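Putative NAD(P)H nitroreductase MhqN (Bacillus subtilis, PDB 3BEM) is a putative FMN-dependent NAD(P)H nitroreductase that works as a homodimer and may contribute to the degradation of aromatic compounds. Local coordinates at residues P34-K37 against E38-N41; V64-Q67 against D68-E71; Y120-M123 against V124-V128; E142-R145 against N146-S150. The protein carries 3 engineered substitutions. All blocks are in the same frame, centred on the assembly; numbering follows the deposited sequence.

Contact 1: P34-K37 against E38-N41; sequences PITK and EDLN. With PGO (S-1,2-propanediol), chain H.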
loop_
_atom_site.group_PDB
_atom_site.type_symbol
_atom_site.label_atom_id
_atom_site.label_comp_id
_atom_site.label_asym_id
_atom_site.label_seq_id
_atom_site.Cartn_x
_atom_site.Cartn_y
_atom_site.Cartn_z
ATOM N N PRO B 34 -24.865 -6.165 -8.479
ATOM C CA PRO B 34 -23.855 -6.967 -9.180
ATOM C C PRO B 34 -22.783 -6.066 -9.723
ATOM O O PRO B 34 -23.059 -4.945 -10.134
ATOM C CB PRO B 34 -24.664 -7.668 -10.296
ATOM C CG PRO B 34 -25.863 -6.866 -10.446
ATOM C CD PRO B 34 -26.177 -6.214 -9.145
ATOM N N ILE B 35 -21.557 -6.574 -9.718
ATOM C CA ILE B 35 -20.418 -5.900 -10.336
ATOM C C ILE B 35 -19.939 -6.686 -11.545
ATOM O O ILE B 35 -19.973 -7.906 -11.517
ATOM C CB ILE B 35 -19.300 -5.678 -9.293
ATOM C CG1 ILE B 35 -18.300 -4.599 -9.754
ATOM C CG2 ILE B 35 -18.561 -6.946 -8.989
ATOM C CD1 ILE B 35 -17.245 -4.169 -8.704
ATOM N N THR B 36 -19.556 -5.978 -12.615
ATOM C CA THR B 36 -19.189 -6.631 -13.862
ATOM C C THR B 36 -17.685 -6.581 -14.060
ATOM O O THR B 36 -16.972 -5.782 -13.425
ATOM C CB THR B 36 -19.888 -5.958 -15.041
ATOM O OG1 THR B 36 -19.355 -4.640 -15.277
ATOM C CG2 THR B 36 -21.390 -5.854 -14.768
ATOM N N LYS B 37 -17.200 -7.454 -14.934
ATOM C CA LYS B 37 -15.807 -7.381 -15.362
ATOM C C LYS B 37 -15.485 -5.996 -15.931
ATOM O O LYS B 37 -14.355 -5.492 -15.732
ATOM C CB LYS B 37 -15.473 -8.493 -16.375
ATOM C CG LYS B 37 -15.514 -9.884 -15.776
ATOM C CD LYS B 37 -15.146 -10.965 -16.810
ATOM C CE LYS B 37 -15.472 -12.357 -16.321
ATOM N NZ LYS B 37 -15.141 -13.380 -17.359
ATOM N N GLU B 38 -16.427 -5.343 -16.615
ATOM C CA GLU B 38 -16.206 -3.975 -17.121
ATOM C C GLU B 38 -15.972 -2.952 -15.988
ATOM O O GLU B 38 -15.079 -2.110 -16.065
ATOM C CB GLU B 38 -17.384 -3.523 -17.987
ATOM C CG GLU B 38 -17.542 -4.300 -19.299
ATOM C CD GLU B 38 -18.991 -4.564 -19.668
ATOM O OE1 GLU B 38 -19.896 -4.282 -18.859
ATOM O OE2 GLU B 38 -19.235 -5.065 -20.769
ATOM N N ASP B 39 -16.808 -3.009 -14.941
ATOM C CA ASP B 39 -16.625 -2.137 -13.754
ATOM C C ASP B 39 -15.224 -2.299 -13.209
ATOM O O ASP B 39 -14.538 -1.323 -12.887
ATOM C CB ASP B 39 -17.584 -2.526 -12.638
ATOM C CG ASP B 39 -19.047 -2.251 -12.953
ATOM O OD1 ASP B 39 -19.355 -1.197 -13.562
ATOM O OD2 ASP B 39 -19.923 -3.073 -12.553
ATOM N N LEU B 40 -14.820 -3.542 -13.060
ATOM C CA LEU B 40 -13.571 -3.881 -12.425
ATOM C C LEU B 40 -12.375 -3.556 -13.313
ATOM O O LEU B 40 -11.368 -3.039 -12.844
ATOM C CB LEU B 40 -13.554 -5.353 -12.012
ATOM C CG LEU B 40 -14.414 -5.617 -10.726
ATOM C CD1 LEU B 40 -14.951 -7.023 -10.699
ATOM C CD2 LEU B 40 -13.658 -5.209 -9.442
ATOM N N ASN B 41 -12.490 -3.840 -14.600
ATOM C CA ASN B 41 -11.405 -3.534 -15.504
ATOM C C ASN B 41 -11.045 -2.029 -15.525
ATOM O O ASN B 41 -9.887 -1.666 -15.544
ATOM C CB ASN B 41 -11.747 -4.027 -16.910
ATOM C CG ASN B 41 -11.617 -5.548 -17.066
ATOM O OD1 ASN B 41 -10.928 -6.246 -16.302
ATOM N ND2 ASN B 41 -12.246 -6.056 -18.128
HETATM C C1 PGO H . -22.118 -10.268 -9.036
HETATM C C2 PGO H . -21.230 -10.999 -10.040
HETATM C C3 PGO H . -21.726 -12.436 -10.287
HETATM O O1 PGO H . -21.512 -9.097 -8.475
HETATM O O2 PGO H . -21.174 -10.240 -11.273
HETATM O O HOH W 1 -22.544 -3.239 -12.255
#
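Three groups converge on D39 OD2: the backbone N of T36 at 2.9 Å, the hydroxyl OG1 of T36 in a weak bond, and a water. The hydrogen bond from T36 N is nearly straight (166°), but it meets the oxygen on its anti side and out of the carboxylate plane. The water bridges onward from D39 OD2 to P34 O, tying the carboxylate to the incoming loop. In return T36 OG1 accepts from D39 N at 3.0 Å; chi1 of 70° sets the hydroxyl between the backbone N and the carbonyl carbon, within reach of D39 N. These reciprocal bonds make a capping box, with T36 as N-cap of helix 37-47. Beside it I35 CD1 packs on L40 CG at 3.8 Å, the two side chains crossing at about a right angle, while I35 CG1 lies against the D39 carboxylate. A propanediol, probably from the crystallisation liquor, accepts from I35 N and donates to I35 O. Replacing D39 with an alanine would probably leave T36 N without its carboxylate partner and the bridging water without one of its two acceptors here. The negative charge of D39 at the helix N terminus is likely to be favoured by the helix dipole.

Contact 2: V64-Q67 against D68-E71; sequences VLDQ and DVKE
Two side chains that leave the backbone differently, Q67 with CG anti to its own N (chi1 -171°) and K70 with CG anti to its carbonyl carbon (chi1 -70°), fold back to meet at their polar ends. Q67 bends at its second torsion and K70 at its last two, which brings K70 NZ to 2.8 Å from Q67 OE1, the ammonium lying somewhat out of the amide carbonyl plane. K70 NZ also donates to the backbone oxygens of V83 and S86, and Q67 NE2 to V84 O, so the buried ammonium is gripped by three oxygens and the amide is held at both ends. D66 is the N-cap of helix 67-76: its OD1 accepts from V69 N at 3.0 Å through the anti lone pair. The same side chain lies against V69 CG2, and on the other branch of that valine V64 CG1 meets V69 CG1 at 3.6 Å, the two valines crossing at about a right angle. The turn thus carries strand 59-64, an outermost strand of the sheet within this chain, directly into helix 67-76. V64 pairs by backbone bonds with V89 of strand 88-95, K70 packs on that same valine, and V69 touches M218 of the second subunit.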
loop_
_atom_site.group_PDB
_atom_site.type_symbol
_atom_site.label_atom_id
_atom_site.label_comp_id
_atom_site.label_asym_id
_atom_site.label_seq_id
_atom_site.Cartn_x
_atom_site.Cartn_y
_atom_site.Cartn_z
ATOM N N VAL B 64 -13.137 -12.994 -7.724
ATOM C CA VAL B 64 -14.172 -14.016 -7.622
ATOM C C VAL B 64 -15.541 -13.357 -7.668
ATOM O O VAL B 64 -15.940 -12.637 -6.735
ATOM C CB VAL B 64 -14.033 -14.869 -6.337
ATOM C CG1 VAL B 64 -15.044 -16.043 -6.358
ATOM C CG2 VAL B 64 -12.556 -15.362 -6.185
ATOM N N LEU B 65 -16.272 -13.654 -8.745
ATOM C CA LEU B 65 -17.639 -13.168 -8.951
ATOM C C LEU B 65 -18.615 -14.304 -8.688
ATOM O O LEU B 65 -19.795 -14.100 -8.365
ATOM C CB LEU B 65 -17.796 -12.652 -10.397
ATOM C CG LEU B 65 -16.830 -11.563 -10.889
ATOM C CD1 LEU B 65 -16.933 -11.351 -12.415
ATOM C CD2 LEU B 65 -17.098 -10.303 -10.158
ATOM N N ASP B 66 -18.131 -15.525 -8.841
ATOM C CA ASP B 66 -18.996 -16.704 -8.688
ATOM C C ASP B 66 -19.517 -16.865 -7.263
ATOM O O ASP B 66 -18.749 -17.060 -6.328
ATOM C CB ASP B 66 -18.259 -17.973 -9.138
ATOM C CG ASP B 66 -19.181 -19.186 -9.202
ATOM O OD1 ASP B 66 -19.462 -19.795 -8.152
ATOM O OD2 ASP B 66 -19.665 -19.496 -10.303
ATOM N N GLN B 67 -20.840 -16.846 -7.098
ATOM C CA GLN B 67 -21.400 -16.875 -5.773
ATOM C C GLN B 67 -21.141 -18.208 -5.052
ATOM O O GLN B 67 -20.951 -18.255 -3.839
ATOM C CB GLN B 67 -22.878 -16.516 -5.818
ATOM C CG GLN B 67 -23.485 -16.305 -4.481
ATOM C CD GLN B 67 -22.848 -15.177 -3.664
ATOM O OE1 GLN B 67 -22.136 -14.323 -4.170
ATOM N NE2 GLN B 67 -23.156 -15.176 -2.388
ATOM N N ASP B 68 -21.096 -19.310 -5.789
ATOM C CA ASP B 68 -20.825 -20.582 -5.137
ATOM C C ASP B 68 -19.413 -20.583 -4.547
ATOM O O ASP B 68 -19.177 -21.082 -3.442
ATOM C CB ASP B 68 -20.966 -21.727 -6.132
ATOM C CG ASP B 68 -20.749 -23.093 -5.489
ATOM O OD1 ASP B 68 -21.489 -23.418 -4.543
ATOM O OD2 ASP B 68 -19.850 -23.821 -5.938
ATOM N N VAL B 69 -18.468 -20.044 -5.299
ATOM C CA VAL B 69 -17.086 -19.954 -4.820
ATOM C C VAL B 69 -16.987 -19.018 -3.604
ATOM O O VAL B 69 -16.303 -19.313 -2.646
ATOM C CB VAL B 69 -16.096 -19.528 -5.899
ATOM C CG1 VAL B 69 -14.701 -19.498 -5.334
ATOM C CG2 VAL B 69 -16.133 -20.501 -7.100
ATOM N N LYS B 70 -17.715 -17.911 -3.636
ATOM C CA LYS B 70 -17.716 -16.989 -2.486
ATOM C C LYS B 70 -18.264 -17.658 -1.236
ATOM O O LYS B 70 -17.706 -17.506 -0.146
ATOM C CB LYS B 70 -18.508 -15.707 -2.837
ATOM C CG LYS B 70 -17.793 -14.818 -3.853
ATOM C CD LYS B 70 -18.699 -13.900 -4.697
ATOM C CE LYS B 70 -19.096 -12.610 -4.006
ATOM N NZ LYS B 70 -20.126 -12.784 -2.890
ATOM N N GLU B 71 -19.367 -18.390 -1.387
ATOM C CA GLU B 71 -19.909 -19.179 -0.292
ATOM C C GLU B 71 -18.831 -20.095 0.262
ATOM O O GLU B 71 -18.646 -20.163 1.487
ATOM C CB GLU B 71 -21.127 -20.000 -0.725
ATOM C CG GLU B 71 -22.405 -19.177 -0.992
ATOM C CD GLU B 71 -23.505 -19.965 -1.789
ATOM O OE1 GLU B 71 -23.371 -21.201 -2.042
ATOM O OE2 GLU B 71 -24.512 -19.327 -2.184
#

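Contact 3: Y120-M123 against V124-V128; sequences YDHM and VQDTV
From Y120 to T127 the backbone runs as regular alpha helix, each amide from V124 to T127 bonding to the carbonyl four residues back, with V124 N to Y120 O almost straight at 178°. One turn on, V124 CG2 stands over a face of the Y120 ring in a CH-pi contact, 3.9 Å from the centroid and displaced toward the CE1-CZ rim; Y120 CE1 is its closest ring atom, at 3.7 Å. The tyrosine reaches this place with CG anti to its backbone N (chi1 160°), and its OH donates to A103 O, beyond the turn. This i to i+4 CH-pi contact lies along helix 117-134, where Y120 and M123, a selenomethionine, pack on Y106 of helix 102-111. Were Y120 a serine, V124 CG2 would probably lose the ring beneath it and A103 O its hydroxyl partner, opening a gap toward helix 102-111. On the exposed side D126 OD1 lies over one face of the H122 imidazole, the carboxylate and ring planes 73° apart. D126 OD2 comes to 3.1 Å from H122 NE2, yet the angle is too poor for a hydrogen bond. T127 OG1 bonds to Y106 OH and, at 2.8 Å, to a water that donates to M123 O at 3.2 Å.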
loop_
_atom_site.group_PDB
_atom_site.type_symbol
_atom_site.label_atom_id
_atom_site.label_comp_id
_atom_site.label_asym_id
_atom_site.label_seq_id
_atom_site.Cartn_x
_atom_site.Cartn_y
_atom_site.Cartn_z
ATOM N N TYR B 120 20.929 -3.385 -21.521
ATOM C CA TYR B 120 19.754 -4.186 -21.175
ATOM C C TYR B 120 20.186 -5.379 -20.341
ATOM O O TYR B 120 19.613 -5.656 -19.310
ATOM C CB TYR B 120 19.003 -4.611 -22.447
ATOM C CG TYR B 120 18.075 -5.788 -22.272
ATOM C CD1 TYR B 120 16.785 -5.625 -21.795
ATOM C CD2 TYR B 120 18.501 -7.078 -22.580
ATOM C CE1 TYR B 120 15.955 -6.724 -21.644
ATOM C CE2 TYR B 120 17.663 -8.166 -22.439
ATOM C CZ TYR B 120 16.392 -7.978 -21.949
ATOM O OH TYR B 120 15.555 -9.076 -21.796
ATOM N N ASP B 121 21.214 -6.106 -20.757
ATOM C CA ASP B 121 21.681 -7.230 -19.941
ATOM C C ASP B 121 22.097 -6.800 -18.546
ATOM O O ASP B 121 21.828 -7.515 -17.568
ATOM C CB ASP B 121 22.854 -7.956 -20.614
ATOM C CG ASP B 121 22.425 -8.745 -21.835
ATOM O OD1 ASP B 121 21.218 -8.981 -22.023
ATOM O OD2 ASP B 121 23.308 -9.143 -22.624
ATOM N N HIS B 122 22.740 -5.630 -18.455
ATOM C CA HIS B 122 23.199 -5.085 -17.186
ATOM C C HIS B 122 21.994 -4.744 -16.289
ATOM O O HIS B 122 21.993 -5.022 -15.077
ATOM C CB HIS B 122 24.030 -3.818 -17.420
ATOM C CG HIS B 122 24.493 -3.174 -16.155
ATOM N ND1 HIS B 122 25.526 -3.690 -15.399
ATOM C CD2 HIS B 122 24.049 -2.077 -15.494
ATOM C CE1 HIS B 122 25.704 -2.932 -14.333
ATOM N NE2 HIS B 122 24.809 -1.958 -14.355
HETATM N N MSE B 123 20.990 -4.123 -16.900
HETATM C CA MSE B 123 19.799 -3.712 -16.137
HETATM C C MSE B 123 19.057 -4.924 -15.566
HETATM O O MSE B 123 18.628 -4.907 -14.402
HETATM C CB MSE B 123 18.875 -2.897 -16.986
HETATM C CG MSE B 123 17.624 -2.479 -16.272
HETATM SE SE MSE B 123 16.386 -1.545 -17.444
HETATM C CE MSE B 123 17.475 0.089 -17.696
ATOM N N VAL B 124 18.858 -5.939 -16.394
ATOM C CA VAL B 124 18.248 -7.202 -15.948
ATOM C C VAL B 124 19.095 -7.799 -14.812
ATOM O O VAL B 124 18.594 -8.137 -13.720
ATOM C CB VAL B 124 18.110 -8.190 -17.122
ATOM C CG1 VAL B 124 17.641 -9.540 -16.639
ATOM C CG2 VAL B 124 17.229 -7.650 -18.265
ATOM N N GLN B 125 20.416 -7.851 -15.021
ATOM C CA GLN B 125 21.316 -8.376 -13.983
ATOM C C GLN B 125 21.290 -7.609 -12.663
ATOM O O GLN B 125 21.284 -8.245 -11.607
ATOM C CB GLN B 125 22.775 -8.506 -14.520
ATOM C CG GLN B 125 22.908 -9.683 -15.476
ATOM C CD GLN B 125 24.304 -9.811 -16.133
ATOM O OE1 GLN B 125 25.088 -8.841 -16.179
ATOM N NE2 GLN B 125 24.608 -11.024 -16.643
ATOM N N ASP B 126 21.225 -6.273 -12.703
ATOM C CA ASP B 126 21.071 -5.443 -11.503
ATOM C C ASP B 126 19.804 -5.840 -10.724
ATOM O O ASP B 126 19.864 -6.053 -9.508
ATOM C CB ASP B 126 20.976 -3.945 -11.852
ATOM C CG ASP B 126 22.358 -3.263 -12.069
ATOM O OD1 ASP B 126 23.421 -3.878 -11.807
ATOM O OD2 ASP B 126 22.356 -2.077 -12.501
ATOM N N THR B 127 18.669 -5.949 -11.420
ATOM C CA THR B 127 17.395 -6.248 -10.770
ATOM C C THR B 127 17.379 -7.655 -10.190
ATOM O O THR B 127 17.062 -7.864 -9.039
ATOM C CB THR B 127 16.193 -6.064 -11.741
ATOM O OG1 THR B 127 16.117 -4.689 -12.143
ATOM C CG2 THR B 127 14.871 -6.454 -11.060
ATOM N N VAL B 128 17.775 -8.628 -10.991
ATOM C CA VAL B 128 17.829 -10.015 -10.525
ATOM C C VAL B 128 18.767 -10.181 -9.329
ATOM O O VAL B 128 18.400 -10.780 -8.309
ATOM C CB VAL B 128 18.178 -10.942 -11.700
ATOM C CG1 VAL B 128 18.356 -12.385 -11.259
ATOM C CG2 VAL B 128 17.071 -10.811 -12.746
HETATM O O HOH W 2 17.718 -2.486 -12.550
#

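Contact 4: E142-R145 against N146-S150; sequences EAIR and NASLS. With FMN (flavin mononucleotide), chain E.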
loop_
_atom_site.group_PDB
_atom_site.type_symbol
_atom_site.label_atom_id
_atom_site.label_comp_id
_atom_site.label_asym_id
_atom_site.label_seq_id
_atom_site.Cartn_x
_atom_site.Cartn_y
_atom_site.Cartn_z
ATOM N N GLU B 142 8.960 -8.227 -0.489
ATOM C CA GLU B 142 8.687 -7.473 -1.713
ATOM C C GLU B 142 7.327 -7.808 -2.274
ATOM O O GLU B 142 6.591 -6.914 -2.732
ATOM C CB GLU B 142 9.798 -7.733 -2.750
ATOM C CG GLU B 142 10.992 -6.843 -2.497
ATOM C CD GLU B 142 10.698 -5.372 -2.811
ATOM O OE1 GLU B 142 10.664 -4.987 -3.996
ATOM O OE2 GLU B 142 10.481 -4.602 -1.866
ATOM N N ALA B 143 6.950 -9.072 -2.179
ATOM C CA ALA B 143 5.608 -9.531 -2.570
ATOM C C ALA B 143 4.549 -8.781 -1.759
ATOM O O ALA B 143 3.576 -8.278 -2.321
ATOM C CB ALA B 143 5.478 -11.012 -2.349
ATOM N N ILE B 144 4.728 -8.734 -0.440
ATOM C CA ILE B 144 3.780 -8.077 0.460
ATOM C C ILE B 144 3.754 -6.579 0.227
ATOM O O ILE B 144 2.689 -5.976 0.077
ATOM C CB ILE B 144 4.104 -8.422 1.916
ATOM C CG1 ILE B 144 3.912 -9.920 2.166
ATOM C CG2 ILE B 144 3.242 -7.585 2.875
ATOM C CD1 ILE B 144 4.436 -10.374 3.558
ATOM N N ARG B 145 4.934 -5.969 0.119
ATOM C CA ARG B 145 5.048 -4.507 -0.001
ATOM C C ARG B 145 4.417 -4.005 -1.293
ATOM O O ARG B 145 3.598 -3.098 -1.293
ATOM C CB ARG B 145 6.490 -4.095 0.140
ATOM C CG ARG B 145 6.778 -2.647 -0.178
ATOM C CD ARG B 145 8.141 -2.174 0.485
ATOM N NE ARG B 145 9.165 -3.188 0.290
ATOM C CZ ARG B 145 9.842 -3.787 1.257
ATOM N NH1 ARG B 145 9.749 -3.391 2.524
ATOM N NH2 ARG B 145 10.662 -4.758 0.942
ATOM N N ASN B 146 4.814 -4.580 -2.399
ATOM C CA ASN B 146 4.353 -4.096 -3.683
ATOM C C ASN B 146 2.851 -4.394 -3.874
ATOM O O ASN B 146 2.090 -3.549 -4.403
ATOM C CB ASN B 146 5.197 -4.627 -4.799
ATOM C CG ASN B 146 6.558 -3.995 -4.828
ATOM O OD1 ASN B 146 6.703 -2.850 -5.250
ATOM N ND2 ASN B 146 7.564 -4.716 -4.283
ATOM N N ALA B 147 2.376 -5.587 -3.442
ATOM C CA ALA B 147 0.954 -5.915 -3.564
ATOM C C ALA B 147 0.112 -4.975 -2.684
ATOM O O ALA B 147 -1.023 -4.645 -2.995
ATOM C CB ALA B 147 0.624 -7.376 -3.220
ATOM N N SER B 148 0.654 -4.531 -1.556
ATOM C CA SER B 148 -0.110 -3.663 -0.656
ATOM C C SER B 148 -0.234 -2.235 -1.191
ATOM O O SER B 148 -1.276 -1.610 -1.053
ATOM C CB SER B 148 0.505 -3.713 0.782
ATOM O OG SER B 148 0.396 -5.009 1.364
ATOM N N LEU B 149 0.835 -1.708 -1.795
ATOM C CA LEU B 149 0.756 -0.453 -2.547
ATOM C C LEU B 149 -0.385 -0.573 -3.595
ATOM O O LEU B 149 -1.188 0.337 -3.755
ATOM C CB LEU B 149 2.055 -0.182 -3.260
ATOM C CG LEU B 149 3.257 0.223 -2.389
ATOM C CD1 LEU B 149 4.507 0.172 -3.282
ATOM C CD2 LEU B 149 3.131 1.623 -1.761
ATOM N N SER B 150 -0.379 -1.672 -4.347
ATOM C CA SER B 150 -1.357 -1.908 -5.404
ATOM C C SER B 150 -2.765 -1.944 -4.806
ATOM O O SER B 150 -3.700 -1.335 -5.339
ATOM C CB SER B 150 -1.028 -3.249 -6.090
ATOM O OG SER B 150 -1.870 -3.452 -7.191
HETATM N N1 FMN E . 13.150 4.187 -7.555
HETATM C C2 FMN E . 14.471 4.545 -7.374
HETATM O O2 FMN E . 14.971 5.404 -8.113
HETATM N N3 FMN E . 15.236 3.942 -6.387
HETATM C C4 FMN E . 14.709 2.959 -5.559
HETATM O O4 FMN E . 15.397 2.606 -4.578
HETATM C C4A FMN E . 13.349 2.587 -5.762
HETATM N N5 FMN E . 12.754 1.601 -4.978
HETATM C C5A FMN E . 11.398 1.327 -5.133
HETATM C C6 FMN E . 10.767 0.397 -4.289
HETATM C C7 FMN E . 9.401 0.047 -4.430
HETATM C C7M FMN E . 8.646 -0.428 -3.204
HETATM C C8 FMN E . 8.666 0.685 -5.423
HETATM C C8M FMN E . 7.195 0.859 -5.217
HETATM C C9 FMN E . 9.286 1.619 -6.270
HETATM C C9A FMN E . 10.645 1.962 -6.154
HETATM N N10 FMN E . 11.247 2.902 -6.983
HETATM C C10 FMN E . 12.578 3.230 -6.758
HETATM C "C1'" FMN E . 10.509 3.458 -8.196
HETATM C "C2'" FMN E . 10.149 2.387 -9.266
HETATM O "O2'" FMN E . 11.266 2.086 -10.097
HETATM C "C3'" FMN E . 8.974 2.916 -10.116
HETATM O "O3'" FMN E . 7.821 2.980 -9.252
HETATM C "C4'" FMN E . 8.713 2.140 -11.428
HETATM O "O4'" FMN E . 9.840 2.139 -12.295
HETATM C "C5'" FMN E . 7.582 2.731 -12.298
HETATM O "O5'" FMN E . 7.662 4.148 -12.520
HETATM P P FMN E . 6.301 4.982 -12.321
HETATM O O1P FMN E . 6.524 6.399 -12.537
HETATM O O2P FMN E . 5.360 4.598 -13.348
HETATM O O3P FMN E . 5.946 4.690 -10.926
#
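N146 doubles its hold on one carbonyl: both its backbone N, at 3.0 Å, and its side-chain ND2, at 2.9 Å, donate to E142 O, arriving from opposite faces of the carbonyl plane. With CG beside its own backbone N (chi1 -72°), the amide folds back along the helix, and ND2 also makes a weak bond to E142 OE1. The carboxylate of E142 stands almost perpendicular to that amide, at 87°, and its other oxygen, OE2, is gripped side-on by R145, whose NE at 2.9 Å and NH2 at 2.8 Å lie with it in the guanidinium plane. Two residues on, S148 repeats the double grip, its OG at 2.8 Å and its N both reaching I144 O. At the other end of the amide, N146 OD1 accepts from A53 N. N146 OD1 also lies 3.7 Å from FMN C7M, a flavin methyl, while L149 CD1 packs on FMN C8M at 3.4 Å. This turn of helix 136-161 therefore lines the dimethylbenzene end of an FMN also hydrogen-bonded by R23, S25 and K82 of the second subunit. The E142-R145 ion pair probably balances charge within this buried setting, and the bonds at both ends of N146 are likely to fix its amide beside the flavin methyls.

All four contacts are local and follow in series along the chain; none nests in or crosses another. Contact 1 closes the loop after helix 12-22 where helix 37-47 begins, and contact 2 closes the turn from strand 59-64 into helix 67-76. These two touch, L65 of contact 2 packing on I35, K37 and L40 of contact 1, and both meet the second subunit. Contacts 3 and 4 lie on the successive helices 117-134 and 136-161, their nearest atoms about 8 Å apart. Contact 3 lies on the opposite side of the chain's centre from contact 2, whereas contact 4, near that centre, joins the sheet, the flavin and the dimer interface.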